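Local structure of segregation and condensation protein B (Mycobacterium tuberculosis, 2Z99) at residues D62-D66 with Y77-F82; L16-E21 with K50-M54. The protein probably takes part in chromosome segregation and condensation during cell division, as the winged-helix ScpB partner of the bacterial SMC complex. One frame throughout, in Å; residues are numbered along the deposited sequence.

Contact 1: residues D62-D66 with Y77-F82; sequences DSGID and YTRARF
Arg79 reaches across to residues 62-66 and lays its guanidinium against the side chain of Asp66. The two flat groups are stacked, their planes 17° apart, with CB of Asp66 over the centre of one guanidinium face. This pairing is one of charge rather than of directed N-H bonds: a long salt bridge, Arg79 NH1 to Asp66 OD2 3.6 Å, whose oxygen also pairs with Arg68. A water joins Asp66 OD1 to Arg79 NH2, bridging the stack at its side. The edge of the guanidinium is used differently. Arg79 NE gives its hydrogen to Ser63 O, almost exactly in the guanidinium plane although the N-H...O angle is only 137°; the modelled 2.5 Å is improbably short, so the exact length is doubtful. NH2 makes a weak bond to Ile65 O. With CG anti to the backbone N (chi1 -161°) and a bend at chi3, the chain runs past Ser63 O and brings Arg79 CD within 3.2 Å of Asp62 OD1. The other oxygen of this carboxylate, Asp62 OD2, meets Arg81 NH1 at 2.7 Å, Arg81 coming from the opposite direction; Glu15 of the second subunit holds NH2 of that guanidinium. Phe82 sets the rim of its ring, CE2, 3.7 Å from Gly64 CA. Asp66 and Tyr77 exchange both backbone bonds as a hydrogen-bonded pair, and Arg79 N to Gly64 O carries the pairing past the strand ends. Ser63 OG accepts from Ile65 N in an ST turn and also meets Glu21 of the second subunit. This is the open end of an antiparallel β hairpin, the wing of a winged-helix domain, laced by a salt-bridge network.

Contact 2: residues L16-E21 with K50-M54; sequences LKRVLE and KLQLM
Two helices of the N-terminal winged-helix domain, 13-26 and 44-60, pack here nearly at right angles, with a signed crossing angle of -81° and local axes 10.7 Å apart. Lys50 lies between them with its aliphatic chain against the leucines of the first helix. Its CG sits 3.4 Å from Leu20 CD1, and its CD equally close to Leu16 CD1, both tighter than ordinary carbon contacts. Bends at chi2 (116°), chi3 and chi4 carry this chain across helix 13-26 and bring Lys50 NZ to 3.9 Å from Lys17 CD, the two lysine chains crossing at about a right angle. One turn further on, Met54 enters beside Lys17: its CG meets Lys17 CD, SD lies 4.0 Å from Leu20 CB, and CE, swung round at chi3 (57°), touches Glu21 CG at 3.8 Å. Leu51 CD2 completes the apolar patch against Leu20 CD1, with Leu36 of helix 33-40 touching both leucines. Glu21 turns its carboxylate to the second subunit, where Ser63, Gly64 and Arg61 receive it. The join is therefore made by methyl, methylene and thioether groups; Lys17 NZ and Lys50 NZ stay 6.3 Å apart, and Lys17 has a weak, long ion pair with Glu57 that may temper the like charge.

In the fold
From the N terminus the chain runs through helix 13-26, turns through helix 33-40, and comes back with helix 44-60, where contact 2 closes the first loop. The end of that helix leads directly into residues 62-66, and after the hairpin of strands 65-70 and 73-78 the chain returns in 77-82 to close contact 1 just ahead of helix 83-94. The two closures follow in series, neither nested nor crossed, with centres about 17 Å apart. Contact 2 ties helix 13-26 to helix 44-60, contact 1 ties the base of the wing, and helix 44-60 joins them. Both also reach the second subunit: the N-terminal helix of one copy meets the base of the wing of the other.

Contact 1: residues D62-D66 with Y77-F82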
loop_
_atom_site.group_PDB
_atom_site.type_symbol
_atom_site.label_atom_id
_atom_site.label_comp_id
_atom_site.label_asym_id
_atom_site.label_seq_id
_atom_site.Cartn_x
_atom_site.Cartn_y
_atom_site.Cartn_z
ATOM N N ASP A 62 13.254 -15.433 -8.751
ATOM C CA ASP A 62 12.111 -15.039 -9.553
ATOM C C ASP A 62 10.916 -14.795 -8.652
ATOM O O ASP A 62 9.810 -15.275 -8.917
ATOM C CB ASP A 62 11.789 -16.130 -10.572
ATOM C CG ASP A 62 11.093 -15.582 -11.791
ATOM O OD1 ASP A 62 11.055 -14.345 -11.932
ATOM O OD2 ASP A 62 10.601 -16.372 -12.622
ATOM N N SER A 63 11.141 -14.037 -7.586
ATOM C CA SER A 63 10.083 -13.755 -6.642
ATOM C C SER A 63 8.899 -13.019 -7.275
ATOM O O SER A 63 9.010 -12.457 -8.368
ATOM C CB SER A 63 10.628 -12.937 -5.474
ATOM O OG SER A 63 9.589 -12.672 -4.552
ATOM N N GLY A 64 7.758 -13.048 -6.589
ATOM C CA GLY A 64 6.590 -12.340 -7.083
ATOM C C GLY A 64 6.854 -10.857 -6.861
ATOM O O GLY A 64 6.315 -9.987 -7.550
ATOM N N ILE A 65 7.713 -10.585 -5.888
ATOM C CA ILE A 65 8.104 -9.232 -5.528
ATOM C C ILE A 65 9.421 -8.844 -6.198
ATOM O O ILE A 65 10.401 -9.604 -6.168
ATOM C CB ILE A 65 8.266 -9.100 -3.998
ATOM C CG1 ILE A 65 6.948 -9.449 -3.305
ATOM C CG2 ILE A 65 8.712 -7.691 -3.640
ATOM C CD1 ILE A 65 7.036 -9.481 -1.792
ATOM N N ASP A 66 9.435 -7.663 -6.810
ATOM C CA ASP A 66 10.622 -7.159 -7.488
ATOM C C ASP A 66 10.978 -5.784 -6.943
ATOM O O ASP A 66 10.251 -4.810 -7.168
ATOM C CB ASP A 66 10.386 -7.050 -8.990
ATOM C CG ASP A 66 11.630 -6.624 -9.736
ATOM O OD1 ASP A 66 12.657 -6.399 -9.074
ATOM O OD2 ASP A 66 11.594 -6.519 -10.978
ATOM N N TYR A 77 7.946 -3.732 -6.218
ATOM C CA TYR A 77 6.966 -3.822 -7.292
ATOM C C TYR A 77 6.572 -5.277 -7.557
ATOM O O TYR A 77 7.215 -6.217 -7.088
ATOM C CB TYR A 77 7.533 -3.261 -8.604
ATOM C CG TYR A 77 7.883 -1.795 -8.572
ATOM C CD1 TYR A 77 8.818 -1.305 -7.666
ATOM C CD2 TYR A 77 7.252 -0.890 -9.427
ATOM C CE1 TYR A 77 9.118 0.053 -7.600
ATOM C CE2 TYR A 77 7.543 0.476 -9.373
ATOM C CZ TYR A 77 8.475 0.941 -8.455
ATOM O OH TYR A 77 8.750 2.287 -8.368
ATOM N N THR A 78 5.499 -5.446 -8.321
ATOM C CA THR A 78 5.033 -6.761 -8.730
ATOM C C THR A 78 5.909 -7.138 -9.929
ATOM O O THR A 78 6.073 -6.342 -10.858
ATOM C CB THR A 78 3.569 -6.698 -9.156
ATOM O OG1 THR A 78 2.745 -7.090 -8.052
ATOM C CG2 THR A 78 3.315 -7.585 -10.372
ATOM N N ARG A 79 6.486 -8.334 -9.909
ATOM C CA ARG A 79 7.347 -8.750 -11.007
ATOM C C ARG A 79 6.517 -8.883 -12.277
ATOM O O ARG A 79 5.432 -9.470 -12.269
ATOM C CB ARG A 79 8.055 -10.066 -10.654
ATOM C CG ARG A 79 9.291 -10.351 -11.495
ATOM C CD ARG A 79 10.126 -11.504 -10.922
ATOM N NE ARG A 79 10.785 -11.163 -9.657
ATOM C CZ ARG A 79 11.902 -10.449 -9.553
ATOM N NH1 ARG A 79 12.513 -9.995 -10.636
ATOM N NH2 ARG A 79 12.399 -10.169 -8.360
ATOM N N ALA A 80 7.035 -8.318 -13.363
ATOM C CA ALA A 80 6.365 -8.302 -14.668
ATOM C C ALA A 80 5.440 -9.469 -15.023
ATOM O O ALA A 80 4.220 -9.294 -15.118
ATOM C CB ALA A 80 7.405 -8.125 -15.782
ATOM N N ARG A 81 6.021 -10.646 -15.235
ATOM C CA ARG A 81 5.257 -11.825 -15.614
ATOM C C ARG A 81 4.006 -12.101 -14.790
ATOM O O ARG A 81 3.135 -12.833 -15.229
ATOM C CB ARG A 81 6.160 -13.077 -15.605
ATOM C CG ARG A 81 6.934 -13.305 -14.297
ATOM C CD ARG A 81 7.804 -14.579 -14.329
ATOM N NE ARG A 81 6.980 -15.778 -14.343
ATOM C CZ ARG A 81 7.071 -16.766 -13.460
ATOM N NH1 ARG A 81 7.968 -16.716 -12.487
ATOM N NH2 ARG A 81 6.218 -17.776 -13.517
ATOM N N PHE A 82 3.897 -11.520 -13.606
ATOM C CA PHE A 82 2.734 -11.793 -12.782
ATOM C C PHE A 82 1.576 -10.800 -12.923
ATOM O O PHE A 82 0.590 -10.881 -12.182
ATOM C CB PHE A 82 3.169 -11.899 -11.316
ATOM C CG PHE A 82 4.199 -12.968 -11.070
ATOM C CD1 PHE A 82 3.870 -14.311 -11.208
ATOM C CD2 PHE A 82 5.507 -12.630 -10.732
ATOM C CE1 PHE A 82 4.828 -15.300 -11.015
ATOM C CE2 PHE A 82 6.475 -13.608 -10.535
ATOM C CZ PHE A 82 6.135 -14.951 -10.676
HETATM O O HOH W 1 14.055 -7.816 -7.283
#

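Contact 2: residues L16-E21 with K50-M54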
loop_
_atom_site.group_PDB
_atom_site.type_symbol
_atom_site.label_atom_id
_atom_site.label_comp_id
_atom_site.label_asym_id
_atom_site.label_seq_id
_atom_site.Cartn_x
_atom_site.Cartn_y
_atom_site.Cartn_z
ATOM N N LEU A 16 19.812 -5.804 9.302
ATOM C CA LEU A 16 19.578 -4.688 8.392
ATOM C C LEU A 16 18.597 -5.115 7.307
ATOM O O LEU A 16 17.718 -4.343 6.913
ATOM C CB LEU A 16 20.892 -4.253 7.739
ATOM C CG LEU A 16 21.118 -2.769 7.420
ATOM C CD1 LEU A 16 21.638 -2.640 5.993
ATOM C CD2 LEU A 16 19.845 -1.978 7.606
ATOM N N LYS A 17 18.752 -6.345 6.826
ATOM C CA LYS A 17 17.876 -6.863 5.789
ATOM C C LYS A 17 16.440 -6.915 6.304
ATOM O O LYS A 17 15.501 -6.584 5.584
ATOM C CB LYS A 17 18.343 -8.252 5.347
ATOM C CG LYS A 17 17.488 -8.892 4.258
ATOM C CD LYS A 17 18.345 -9.795 3.370
ATOM C CE LYS A 17 17.516 -10.603 2.379
ATOM N NZ LYS A 17 16.846 -11.768 3.025
ATOM N N ARG A 18 16.279 -7.314 7.560
ATOM C CA ARG A 18 14.954 -7.403 8.156
ATOM C C ARG A 18 14.313 -6.031 8.245
ATOM O O ARG A 18 13.225 -5.813 7.714
ATOM C CB ARG A 18 15.045 -8.016 9.546
ATOM C CG ARG A 18 15.639 -9.404 9.539
ATOM C CD ARG A 18 15.644 -9.994 10.924
ATOM N NE ARG A 18 16.024 -11.394 10.871
ATOM C CZ ARG A 18 17.179 -11.875 11.319
ATOM N NH1 ARG A 18 18.081 -11.069 11.868
ATOM N NH2 ARG A 18 17.428 -13.169 11.206
ATOM N N VAL A 19 14.980 -5.106 8.925
ATOM C CA VAL A 19 14.464 -3.760 9.062
ATOM C C VAL A 19 14.064 -3.211 7.684
ATOM O O VAL A 19 12.960 -2.691 7.520
ATOM C CB VAL A 19 15.516 -2.829 9.701
ATOM C CG1 VAL A 19 14.942 -1.439 9.860
ATOM C CG2 VAL A 19 15.939 -3.368 11.058
ATOM N N LEU A 20 14.935 -3.352 6.686
ATOM C CA LEU A 20 14.626 -2.843 5.357
ATOM C C LEU A 20 13.391 -3.492 4.734
ATOM O O LEU A 20 12.701 -2.867 3.921
ATOM C CB LEU A 20 15.830 -2.996 4.417
ATOM C CG LEU A 20 17.033 -2.092 4.739
ATOM C CD1 LEU A 20 18.153 -2.274 3.699
ATOM C CD2 LEU A 20 16.575 -0.637 4.762
ATOM N N GLU A 21 13.116 -4.739 5.104
ATOM C CA GLU A 21 11.946 -5.430 4.577
ATOM C C GLU A 21 10.702 -4.779 5.186
ATOM O O GLU A 21 9.741 -4.490 4.496
ATOM C CB GLU A 21 11.964 -6.928 4.944
ATOM C CG GLU A 21 13.048 -7.758 4.257
ATOM C CD GLU A 21 12.971 -9.237 4.613
ATOM O OE1 GLU A 21 12.866 -9.567 5.815
ATOM O OE2 GLU A 21 13.020 -10.069 3.686
ATOM N N LYS A 50 22.880 -2.958 0.295
ATOM C CA LYS A 50 21.952 -3.965 0.785
ATOM C C LYS A 50 20.700 -4.101 -0.086
ATOM O O LYS A 50 20.256 -5.218 -0.405
ATOM C CB LYS A 50 21.546 -3.615 2.210
ATOM C CG LYS A 50 20.527 -4.560 2.793
ATOM C CD LYS A 50 21.096 -5.301 3.980
ATOM C CE LYS A 50 22.149 -6.298 3.561
ATOM N NZ LYS A 50 21.503 -7.487 2.956
ATOM N N LEU A 51 20.136 -2.960 -0.472
ATOM C CA LEU A 51 18.936 -2.947 -1.290
ATOM C C LEU A 51 19.209 -3.619 -2.623
ATOM O O LEU A 51 18.358 -4.348 -3.144
ATOM C CB LEU A 51 18.464 -1.507 -1.486
ATOM C CG LEU A 51 17.894 -0.831 -0.231
ATOM C CD1 LEU A 51 17.889 0.671 -0.398
ATOM C CD2 LEU A 51 16.478 -1.344 0.032
ATOM N N GLN A 52 20.401 -3.404 -3.169
ATOM C CA GLN A 52 20.734 -4.011 -4.449
ATOM C C GLN A 52 21.013 -5.500 -4.286
ATOM O O GLN A 52 20.872 -6.279 -5.230
ATOM C CB GLN A 52 21.933 -3.307 -5.080
ATOM C CG GLN A 52 21.572 -2.499 -6.326
ATOM C CD GLN A 52 20.983 -3.359 -7.443
ATOM O OE1 GLN A 52 21.646 -4.261 -7.966
ATOM N NE2 GLN A 52 19.732 -3.083 -7.808
ATOM N N LEU A 53 21.407 -5.901 -3.084
ATOM C CA LEU A 53 21.660 -7.314 -2.835
ATOM C C LEU A 53 20.304 -8.006 -2.608
ATOM O O LEU A 53 20.071 -9.123 -3.090
ATOM C CB LEU A 53 22.573 -7.494 -1.621
ATOM C CG LEU A 53 22.776 -8.957 -1.210
ATOM C CD1 LEU A 53 23.282 -9.753 -2.395
ATOM C CD2 LEU A 53 23.746 -9.041 -0.040
ATOM N N MET A 54 19.413 -7.338 -1.878
ATOM C CA MET A 54 18.073 -7.876 -1.644
ATOM C C MET A 54 17.338 -7.938 -2.983
ATOM O O MET A 54 16.578 -8.864 -3.235
ATOM C CB MET A 54 17.299 -6.983 -0.676
ATOM C CG MET A 54 17.904 -6.929 0.703
ATOM S SD MET A 54 17.125 -5.708 1.746
ATOM C CE MET A 54 15.375 -6.312 1.665
#